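Local coordinates for uncharacterized protein (Bacteroides uniformis, PDB 4IYK), which is of unknown function but, as a two-domain member of the DUF3823 family, probably binds carbohydrate, at residues I21-T26 with K102-R108; N36-I40 with N79-Y83; Q132-L136 with L204-S208; L29-M34 with Y56-E62. One frame throughout, in Å; residues are numbered along the deposited sequence. Where two conformers were deposited one is given.

Interaction 1 (I21-T26 with K102-R108). With EDO (1,2-ethanediol), chain I.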
# COMPACT_ATOMS: atom_id res chain seq x y z
N ILE A 21 2.47 -1.11 -10.36
CA ILE A 21 3.43 -0.33 -9.56
C ILE A 21 4.39 -1.39 -9.03
O ILE A 21 3.97 -2.28 -8.28
CB ILE A 21 2.81 0.55 -8.43
CG1 ILE A 21 1.66 1.50 -8.96
CG2 ILE A 21 3.92 1.35 -7.69
CD1 ILE A 21 2.07 2.53 -10.16
N LEU A 22 5.63 -1.32 -9.45
CA LEU A 22 6.63 -2.33 -9.07
C LEU A 22 7.83 -1.72 -8.34
O LEU A 22 8.29 -0.63 -8.66
CB LEU A 22 7.15 -3.07 -10.32
CG LEU A 22 6.15 -3.82 -11.19
CD1 LEU A 22 6.83 -4.37 -12.46
CD2 LEU A 22 5.42 -4.92 -10.39
N ASP A 23 8.34 -2.49 -7.38
CA ASP A 23 9.54 -2.13 -6.64
C ASP A 23 10.74 -2.25 -7.60
O ASP A 23 10.97 -3.33 -8.16
CB ASP A 23 9.67 -3.09 -5.45
CG ASP A 23 10.77 -2.75 -4.47
OD1 ASP A 23 11.92 -2.55 -4.91
OD2 ASP A 23 10.50 -2.78 -3.26
N GLU A 24 11.44 -1.15 -7.85
CA GLU A 24 12.60 -1.10 -8.74
C GLU A 24 13.68 -2.14 -8.34
O GLU A 24 14.38 -2.67 -9.21
CB GLU A 24 13.18 0.34 -8.71
CG GLU A 24 14.68 0.49 -8.95
CD GLU A 24 15.35 1.42 -7.97
OE1 GLU A 24 15.63 0.99 -6.82
OE2 GLU A 24 15.56 2.60 -8.33
N GLN A 25 13.82 -2.42 -7.02
CA GLN A 25 14.84 -3.35 -6.53
C GLN A 25 14.39 -4.81 -6.59
O GLN A 25 15.11 -5.61 -7.16
CB GLN A 25 15.28 -2.98 -5.10
CG GLN A 25 16.49 -3.78 -4.58
CD GLN A 25 16.79 -3.44 -3.14
OE1 GLN A 25 17.33 -2.38 -2.82
NE2 GLN A 25 16.40 -4.32 -2.22
N THR A 26 13.24 -5.16 -5.99
CA THR A 26 12.77 -6.54 -5.92
C THR A 26 11.87 -7.00 -7.09
O THR A 26 11.63 -8.20 -7.22
CB THR A 26 11.98 -6.77 -4.61
OG1 THR A 26 10.72 -6.10 -4.68
CG2 THR A 26 12.76 -6.35 -3.36
N LYS A 102 8.41 1.67 -12.07
CA LYS A 102 9.45 1.20 -11.14
C LYS A 102 9.68 2.28 -10.07
O LYS A 102 9.95 3.43 -10.40
CB LYS A 102 10.76 0.88 -11.89
CG LYS A 102 10.59 0.01 -13.14
CD LYS A 102 10.70 -1.48 -12.86
CE LYS A 102 10.85 -2.29 -14.13
NZ LYS A 102 12.18 -2.11 -14.78
N VAL A 103 9.52 1.92 -8.80
CA VAL A 103 9.55 2.89 -7.70
C VAL A 103 10.45 2.43 -6.54
O VAL A 103 10.84 1.26 -6.47
CB VAL A 103 8.08 3.15 -7.20
CG1 VAL A 103 7.12 3.42 -8.37
CG2 VAL A 103 7.54 2.01 -6.32
N ILE A 104 10.74 3.35 -5.62
CA ILE A 104 11.49 3.09 -4.40
C ILE A 104 10.50 3.27 -3.27
O ILE A 104 10.19 4.44 -2.95
CB ILE A 104 12.76 4.00 -4.21
CG1 ILE A 104 13.79 3.79 -5.35
CG2 ILE A 104 13.41 3.78 -2.81
CD1 ILE A 104 14.85 4.93 -5.47
N PRO A 105 9.95 2.17 -2.67
CA PRO A 105 9.02 2.35 -1.53
C PRO A 105 9.77 2.93 -0.35
O PRO A 105 10.99 2.74 -0.26
CB PRO A 105 8.53 0.93 -1.24
CG PRO A 105 9.61 0.03 -1.73
CD PRO A 105 10.26 0.74 -2.90
N TYR A 106 9.09 3.64 0.56
CA TYR A 106 9.79 4.16 1.73
C TYR A 106 10.23 3.01 2.63
O TYR A 106 11.33 3.01 3.16
CB TYR A 106 8.90 5.16 2.50
CG TYR A 106 8.49 6.35 1.68
CD1 TYR A 106 9.44 7.12 1.00
CD2 TYR A 106 7.15 6.74 1.59
CE1 TYR A 106 9.06 8.21 0.22
CE2 TYR A 106 6.76 7.83 0.82
CZ TYR A 106 7.73 8.57 0.13
OH TYR A 106 7.37 9.65 -0.64
N ILE A 107 9.36 2.00 2.75
CA ILE A 107 9.57 0.81 3.57
C ILE A 107 9.15 -0.44 2.80
O ILE A 107 8.09 -0.45 2.16
CB ILE A 107 8.75 0.94 4.91
CG1 ILE A 107 9.28 2.10 5.79
CG2 ILE A 107 8.70 -0.41 5.68
CD1 ILE A 107 8.45 2.39 7.00
N ARG A 108 9.93 -1.53 2.96
CA ARG A 108 9.59 -2.86 2.45
C ARG A 108 9.25 -3.75 3.64
O ARG A 108 10.03 -3.79 4.59
CB ARG A 108 10.76 -3.47 1.66
CG ARG A 108 11.04 -2.82 0.33
CD ARG A 108 12.23 -3.46 -0.39
NE ARG A 108 12.50 -2.72 -1.62
CZ ARG A 108 13.43 -1.79 -1.78
NH1 ARG A 108 14.32 -1.56 -0.83
NH2 ARG A 108 13.51 -1.13 -2.93
C1 EDO I . 10.59 5.19 -13.74
O1 EDO I . 11.27 4.86 -12.53
C2 EDO I . 9.35 4.28 -13.94
O2 EDO I . 8.67 4.69 -15.10
O HOH W 1 16.20 0.30 -1.58

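Interaction 2 (N36-I40 with N79-Y83)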
# COMPACT_ATOMS: atom_id res chain seq x y z
N ASN A 36 -7.12 7.42 -0.97
CA ASN A 36 -6.22 7.97 0.05
C ASN A 36 -4.89 7.19 0.12
O ASN A 36 -4.35 6.95 1.19
CB ASN A 36 -6.92 8.04 1.44
CG ASN A 36 -8.06 9.01 1.45
OD1 ASN A 36 -7.93 10.14 0.99
ND2 ASN A 36 -9.24 8.57 1.86
N GLY A 37 -4.38 6.84 -1.05
CA GLY A 37 -3.13 6.12 -1.19
C GLY A 37 -2.42 6.64 -2.41
O GLY A 37 -2.50 7.84 -2.71
N ASN A 38 -1.75 5.75 -3.14
CA ASN A 38 -1.03 6.07 -4.37
C ASN A 38 -1.99 6.46 -5.47
O ASN A 38 -3.14 6.02 -5.49
CB ASN A 38 -0.17 4.87 -4.83
CG ASN A 38 1.02 4.57 -3.95
OD1 ASN A 38 1.51 5.44 -3.21
ND2 ASN A 38 1.54 3.32 -4.03
N ALA A 39 -1.50 7.23 -6.43
CA ALA A 39 -2.30 7.66 -7.57
C ALA A 39 -1.40 8.09 -8.71
O ALA A 39 -0.29 8.54 -8.48
CB ALA A 39 -3.23 8.82 -7.16
N ILE A 40 -1.89 7.94 -9.94
CA ILE A 40 -1.22 8.37 -11.15
C ILE A 40 -1.82 9.71 -11.55
O ILE A 40 -2.99 9.74 -11.95
CB ILE A 40 -1.35 7.30 -12.29
CG1 ILE A 40 -0.87 5.90 -11.85
CG2 ILE A 40 -0.64 7.80 -13.57
CD1 ILE A 40 -1.21 4.82 -12.83
N ASN A 79 2.78 12.36 -2.90
CA ASN A 79 2.06 12.05 -1.66
C ASN A 79 1.63 10.58 -1.56
O ASN A 79 0.52 10.27 -1.12
CB ASN A 79 0.87 12.98 -1.49
CG ASN A 79 1.29 14.42 -1.38
OD1 ASN A 79 2.10 14.79 -0.53
ND2 ASN A 79 0.83 15.24 -2.28
N GLY A 80 2.52 9.69 -1.98
CA GLY A 80 2.26 8.26 -1.96
C GLY A 80 3.06 7.55 -0.90
O GLY A 80 3.39 8.13 0.13
N ASN A 81 3.38 6.29 -1.16
CA ASN A 81 4.18 5.47 -0.25
C ASN A 81 5.53 5.08 -0.91
O ASN A 81 6.21 4.15 -0.46
CB ASN A 81 3.40 4.24 0.22
CG ASN A 81 3.06 3.22 -0.83
OD1 ASN A 81 3.58 3.25 -1.97
ND2 ASN A 81 2.28 2.21 -0.41
N PHE A 82 5.90 5.82 -1.97
CA PHE A 82 7.16 5.64 -2.63
C PHE A 82 7.69 7.01 -3.00
O PHE A 82 6.92 7.97 -3.02
CB PHE A 82 7.07 4.69 -3.85
CG PHE A 82 6.08 5.06 -4.92
CD1 PHE A 82 6.41 5.97 -5.92
CD2 PHE A 82 4.85 4.40 -5.00
CE1 PHE A 82 5.50 6.29 -6.93
CE2 PHE A 82 3.94 4.72 -6.01
CZ PHE A 82 4.27 5.65 -6.98
N TYR A 83 9.01 7.10 -3.24
CA TYR A 83 9.66 8.38 -3.57
C TYR A 83 9.05 8.98 -4.84
O TYR A 83 8.89 8.27 -5.85
CB TYR A 83 11.19 8.25 -3.68
CG TYR A 83 11.88 8.24 -2.34
CD1 TYR A 83 12.05 7.06 -1.62
CD2 TYR A 83 12.31 9.43 -1.74
CE1 TYR A 83 12.70 7.04 -0.39
CE2 TYR A 83 12.93 9.43 -0.50
CZ TYR A 83 13.08 8.23 0.20
OH TYR A 83 13.70 8.22 1.42

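Interaction 3 (Q132-L136 with L204-S208)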
# COMPACT_ATOMS: atom_id res chain seq x y z
N GLN A 132 18.44 5.13 3.38
CA GLN A 132 19.00 5.18 4.74
C GLN A 132 18.32 6.23 5.62
O GLN A 132 18.15 6.01 6.82
CB GLN A 132 20.51 5.44 4.71
CG GLN A 132 21.34 4.17 4.49
CD GLN A 132 22.83 4.38 4.66
OE1 GLN A 132 23.40 5.42 4.29
NE2 GLN A 132 23.51 3.36 5.18
N GLU A 133 17.92 7.37 5.03
CA GLU A 133 17.26 8.50 5.72
C GLU A 133 15.88 8.16 6.28
O GLU A 133 15.40 8.89 7.16
CB GLU A 133 17.16 9.73 4.79
CG GLU A 133 16.44 9.46 3.46
CD GLU A 133 15.98 10.66 2.65
OE1 GLU A 133 16.76 11.63 2.54
OE2 GLU A 133 14.86 10.60 2.09
N VAL A 134 15.22 7.08 5.77
CA VAL A 134 13.87 6.70 6.18
C VAL A 134 13.82 6.18 7.61
O VAL A 134 14.59 5.28 7.97
CB VAL A 134 13.21 5.65 5.23
CG1 VAL A 134 11.78 5.35 5.66
CG2 VAL A 134 13.24 6.11 3.78
N LYS A 135 12.87 6.70 8.40
CA LYS A 135 12.57 6.29 9.77
C LYS A 135 11.15 5.71 9.86
O LYS A 135 10.33 5.89 8.95
CB LYS A 135 12.77 7.45 10.76
CG LYS A 135 14.22 7.95 10.81
CD LYS A 135 14.46 8.88 12.00
CE LYS A 135 15.03 8.13 13.19
NZ LYS A 135 15.52 9.06 14.25
N LEU A 136 10.86 5.00 10.96
CA LEU A 136 9.57 4.35 11.20
C LEU A 136 8.71 5.17 12.15
O LEU A 136 9.14 5.47 13.26
CB LEU A 136 9.81 2.95 11.77
CG LEU A 136 8.57 2.09 12.07
CD1 LEU A 136 7.83 1.69 10.79
CD2 LEU A 136 8.97 0.85 12.83
N LEU A 204 4.11 2.72 8.33
CA LEU A 204 4.11 4.14 7.97
C LEU A 204 5.49 4.75 8.26
O LEU A 204 5.94 4.81 9.41
CB LEU A 204 2.99 4.91 8.71
CG LEU A 204 2.82 6.40 8.32
CD1 LEU A 204 2.38 6.56 6.86
CD2 LEU A 204 1.82 7.12 9.28
N ALA A 205 6.15 5.23 7.21
CA ALA A 205 7.46 5.88 7.32
C ALA A 205 7.34 7.35 7.69
O ALA A 205 6.27 7.93 7.58
CB ALA A 205 8.22 5.75 6.00
N ASP A 206 8.47 7.94 8.08
CA ASP A 206 8.69 9.35 8.35
C ASP A 206 9.84 9.78 7.41
O ASP A 206 10.94 9.21 7.49
CB ASP A 206 8.98 9.54 9.85
CG ASP A 206 9.39 10.94 10.26
OD1 ASP A 206 8.87 11.92 9.67
OD2 ASP A 206 10.22 11.06 11.18
N VAL A 207 9.51 10.65 6.40
CA VAL A 207 10.37 11.10 5.29
C VAL A 207 10.13 12.61 4.99
O VAL A 207 8.99 13.07 5.07
CB VAL A 207 10.09 10.26 3.99
CG1 VAL A 207 11.13 10.52 2.90
CG2 VAL A 207 9.97 8.76 4.27
N SER A 208 11.20 13.35 4.60
CA SER A 208 11.05 14.77 4.25
C SER A 208 11.03 15.07 2.75
O SER A 208 11.64 14.36 1.97
CB SER A 208 12.19 15.56 4.85
OG SER A 208 13.00 16.03 3.78
O HOH W 2 13.85 13.13 1.09

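Interaction 4 (L29-M34 with Y56-E62)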
# COMPACT_ATOMS: atom_id res chain seq x y z
N LEU A 29 5.12 -6.37 -6.65
CA LEU A 29 4.05 -5.36 -6.67
C LEU A 29 4.16 -4.49 -5.42
O LEU A 29 4.46 -5.01 -4.34
CB LEU A 29 2.66 -6.05 -6.69
CG LEU A 29 2.15 -6.54 -8.03
CD1 LEU A 29 1.01 -7.56 -7.85
CD2 LEU A 29 1.70 -5.36 -8.90
N VAL A 30 3.94 -3.18 -5.56
CA VAL A 30 3.91 -2.25 -4.42
C VAL A 30 2.44 -1.89 -4.17
O VAL A 30 1.80 -1.24 -5.01
CB VAL A 30 4.83 -1.01 -4.62
CG1 VAL A 30 4.72 -0.00 -3.46
CG2 VAL A 30 6.29 -1.44 -4.82
N GLY A 31 1.90 -2.40 -3.06
CA GLY A 31 0.50 -2.18 -2.70
C GLY A 31 0.26 -0.91 -1.92
O GLY A 31 1.15 -0.41 -1.23
N SER A 32 -0.96 -0.38 -2.02
CA SER A 32 -1.39 0.84 -1.34
C SER A 32 -2.90 0.75 -1.08
O SER A 32 -3.43 -0.35 -1.02
CB SER A 32 -1.02 2.07 -2.19
OG SER A 32 -1.30 3.28 -1.51
N ASP A 33 -3.57 1.89 -0.88
CA ASP A 33 -5.02 1.95 -0.75
C ASP A 33 -5.53 2.64 -2.00
O ASP A 33 -4.94 3.65 -2.37
CB ASP A 33 -5.45 2.72 0.53
CG ASP A 33 -4.99 2.09 1.82
OD1 ASP A 33 -5.74 1.24 2.35
OD2 ASP A 33 -3.95 2.52 2.35
N MSE A 34 -6.58 2.12 -2.68
CA MSE A 34 -7.09 2.76 -3.91
C MSE A 34 -7.51 4.21 -3.65
O MSE A 34 -7.21 5.11 -4.44
CB MSE A 34 -8.28 1.98 -4.53
CG MSE A 34 -8.48 2.35 -5.98
SE MSE A 34 -9.50 1.02 -6.95
CE MSE A 34 -9.04 1.57 -8.73
N TYR A 56 -6.52 5.88 -10.96
CA TYR A 56 -6.54 5.18 -9.68
C TYR A 56 -6.01 3.73 -9.82
O TYR A 56 -6.01 3.13 -10.91
CB TYR A 56 -7.92 5.27 -9.04
CG TYR A 56 -8.26 6.71 -8.72
CD1 TYR A 56 -8.87 7.53 -9.66
CD2 TYR A 56 -7.92 7.28 -7.49
CE1 TYR A 56 -9.12 8.88 -9.40
CE2 TYR A 56 -8.17 8.63 -7.22
CZ TYR A 56 -8.78 9.42 -8.18
OH TYR A 56 -9.04 10.75 -7.93
N ILE A 57 -5.43 3.24 -8.73
CA ILE A 57 -4.68 1.97 -8.72
C ILE A 57 -5.33 1.04 -7.70
O ILE A 57 -5.53 1.45 -6.56
CB ILE A 57 -3.17 2.24 -8.37
CG1 ILE A 57 -2.56 3.42 -9.17
CG2 ILE A 57 -2.29 0.98 -8.50
CD1 ILE A 57 -1.25 4.11 -8.51
N THR A 58 -5.64 -0.20 -8.09
CA THR A 58 -6.20 -1.16 -7.13
C THR A 58 -5.16 -1.40 -6.02
O THR A 58 -3.97 -1.16 -6.23
CB THR A 58 -6.65 -2.47 -7.80
OG1 THR A 58 -5.49 -3.22 -8.22
CG2 THR A 58 -7.65 -2.24 -8.94
N ASN A 59 -5.61 -1.88 -4.86
CA ASN A 59 -4.78 -2.08 -3.67
C ASN A 59 -3.53 -2.96 -3.90
O ASN A 59 -2.55 -2.76 -3.21
CB ASN A 59 -5.62 -2.68 -2.54
CG ASN A 59 -6.45 -1.62 -1.88
OD1 ASN A 59 -6.80 -0.61 -2.49
ND2 ASN A 59 -6.81 -1.80 -0.64
N THR A 60 -3.57 -3.92 -4.84
CA THR A 60 -2.43 -4.81 -5.09
C THR A 60 -1.24 -4.08 -5.78
O THR A 60 -0.11 -4.58 -5.75
CB THR A 60 -2.85 -5.98 -5.98
OG1 THR A 60 -3.27 -5.42 -7.22
CG2 THR A 60 -3.98 -6.85 -5.36
N GLY A 61 -1.54 -2.93 -6.40
CA GLY A 61 -0.58 -2.14 -7.17
C GLY A 61 -0.82 -2.27 -8.67
O GLY A 61 -0.11 -1.68 -9.47
N GLU A 62 -1.86 -3.02 -9.07
CA GLU A 62 -2.24 -3.13 -10.48
C GLU A 62 -3.26 -2.06 -10.82
O GLU A 62 -4.18 -1.81 -10.03
CB GLU A 62 -2.81 -4.53 -10.78
CG GLU A 62 -1.73 -5.59 -10.79
CD GLU A 62 -2.19 -7.00 -10.48
OE1 GLU A 62 -2.93 -7.19 -9.49
OE2 GLU A 62 -1.74 -7.93 -11.19
O HOH W 3 -7.96 0.41 1.00
O HOH W 4 -5.31 4.97 -6.52

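Interaction 1 (I21-T26 with K102-R108)
A parallel strand pair of the transthyretin-like N-terminal domain, with Leu22 and Asp23 beside Lys102 and Val103, runs at its end into an Asx turn held by a salt bridge to Arg108. Two backbone hydrogen bonds define the pairing: Val103 N to Leu22 O at 2.8 Å, and Glu24 N to Val103 O at 2.8 Å, the latter almost straight (173°). On the buried side the branches of Ile21 and Val103 cross at about a right angle, Ile21 CG2 lying 3.9 Å from Val103 CG1.

With CG of Asp23 anti to its own N (chi1 -173°), the carboxylate swings past the strand end to meet Arg108. The arginine, extended from CG to NE, takes it side-on: NE donates to the syn lone pair of Asp23 OD2 at 2.6 Å, while NH2 reaches Asp23 OD1 at 2.9 Å. The carboxylate and guanidinium planes are 37° apart, which makes this a twisted pair. Asp23 OD1 also accepts from two backbone amides, Gln25 N at 2.8 Å and Thr26 N at 3.1 Å, the second coming from above the carboxylate plane. The amide of Gln25 stacks, offset toward the rim, over one guanidinium face, and a water links Gln25 OE1 to Arg108 NH1. That same NH1 forms a further salt bridge with Glu128, on strand 120-129.

Three donors thus converge on one oxygen of a buried aspartate, which would be expected to favour its ionised form and fix its rotation, while Arg108 probably balances its charge between two acids.

Interaction 2 (N36-I40 with N79-Y83)
Hydrogen bonding between Asn38 and Asn81 dominates this buried meeting of two N-terminal-domain loops, one between strands 15-23 and 40-44, the other between strands 67-77 and 85-92. With CG anti to its carbonyl carbon (chi1 -70°), Asn38 brings both ends of its amide to Asn81: OD1 accepts from Asn81 N at 2.9 Å, in the carbonyl plane, and ND2 donates to Asn81 OD1 at 2.9 Å. The second bond is in plane at Asn38, but its donor stands well above the carbonyl plane of Asn81, consistent with the 84° between the amide planes. Asn81 ND2 is held by His215 O and Gly31 O.

Close packing completes the contact. Asn38 ND2 lies at the edge of the Phe82 ring, 3.4 Å from CE2, and Asn38 OD1 is 3.2 Å from Gly80 CA, where a side chain would collide with it. Without the amide, as with an alanine here, Asn81 N and Asn81 OD1 would probably lose these partners, and a gap is likely to open at the Phe82 edge.

One amide acting as donor and acceptor at once thus satisfies buried polar atoms of the facing loop and fixes its own orientation.

Interaction 3 (Q132-L136 with L204-S208)
Val134 and Ala205 meet where strand 135-144 starts beside the end of antiparallel strand 196-206, in the C-terminal, E-set-clan domain. Placing CG1 of Val134 anti to its backbone N (chi1 -177°) sends that methyl across the contact, to 3.6 Å from Ala205 CB and 4.1 Å from Val207 CG2. Val207 crosses it obliquely and uses its two methyls separately: CG2 faces Val134, whereas CG1 lies 3.8 Å from Glu133 OE2.

Glu133 reaches that methyl from a first torsion of 56°, with the chain extended beyond CG. Its OE2 is also hydrogen-bonded to Tyr83 OH of the other domain and accepts from a water that also donates to Ser208 O.

Lys135 and Asp206 are a hydrogen-bonded pair with side chains on one face of the sheet. Asp206 N gives to Lys135 O at 2.9 Å, and Lys135 N returns to Asp206 O at 3.3 Å, nearly straight (170°). Their charged ends separate: the lysine chain bends at chi3, leaving Lys135 NZ 6.4 Å from Asp206 OD2, which bonds instead to Ser169 OG.

Backbone bonds thus set the register, small branches of Val134, Ala205 and Val207 pack beside the strands, and Glu133, in the loop leading into strand 135-144, bonds to Tyr83.

Interaction 4 (L29-M34 with Y56-E62)
Asn59 OD1 accepts from Met34 N at 2.7 Å, the donor tilted about 31° from the amide's carbonyl plane. The other end of the same amide is also used: Asn59 ND2 donates to a water that in turn donates to Asp33 OD1, while Asp33 OD2 is hydrogen-bonded to Tyr217 OH. A second bond comes from the backbone, Ser32 N to Asn59 O at 3.1 Å, so this one residue receives the 29-34 loop through both main chain and side chain. A serine at Asn59 would probably leave Met34 N without its acceptor and the bridging water without this donor.

Selenomethionine Met34 covers the neighbouring backbone. With CG anti to N (chi1 -161°) and the chain extended beyond it, CG runs to 3.1 Å from Ile57 O while the terminal CE lies 3.9 Å from Tyr56 CB. A water joins Met34 O to Ile57 N. At the far end Leu29 CB packs 3.3 Å from Thr60 O, and Leu29 CD2 comes within 3.9 Å of Glu62 CG, the two side chains meeting at a slant.

Thr58 to Gly61 form a type I turn closed by Gly61 N to Thr58 O at 3.0 Å, and Glu62 O accepts from both Thr58 N and Thr58 OG1. Gly61, at phi 106°, would have a CB jammed against the preceding carbonyl. This glycine-ended turn with a second bond one residue further on is the classic type I turn with a G1 bulge.

Interactions 2 and 4 lie in the transthyretin-like N-terminal domain; interaction 1, its centre 12 Å from each, spans the end of that domain and the start of the C-terminal one, and interaction 3 joins strands of the latter. Along the chain, interactions 2 and 4 both nest inside the loop closed by interaction 1 and interlace with each other; interaction 3 opens only afterwards. Interaction 4 hangs on strand 15-23 through Ile21, whose N and O bond to Gly61 O and Val30 N. Interaction 3, about 21 Å from interaction 4 centre to centre, is reached by two routes: Tyr106, touching both Phe82 and Ala205, and Tyr83, bonded to Glu133. This is consistent with a packed interface between the two domains.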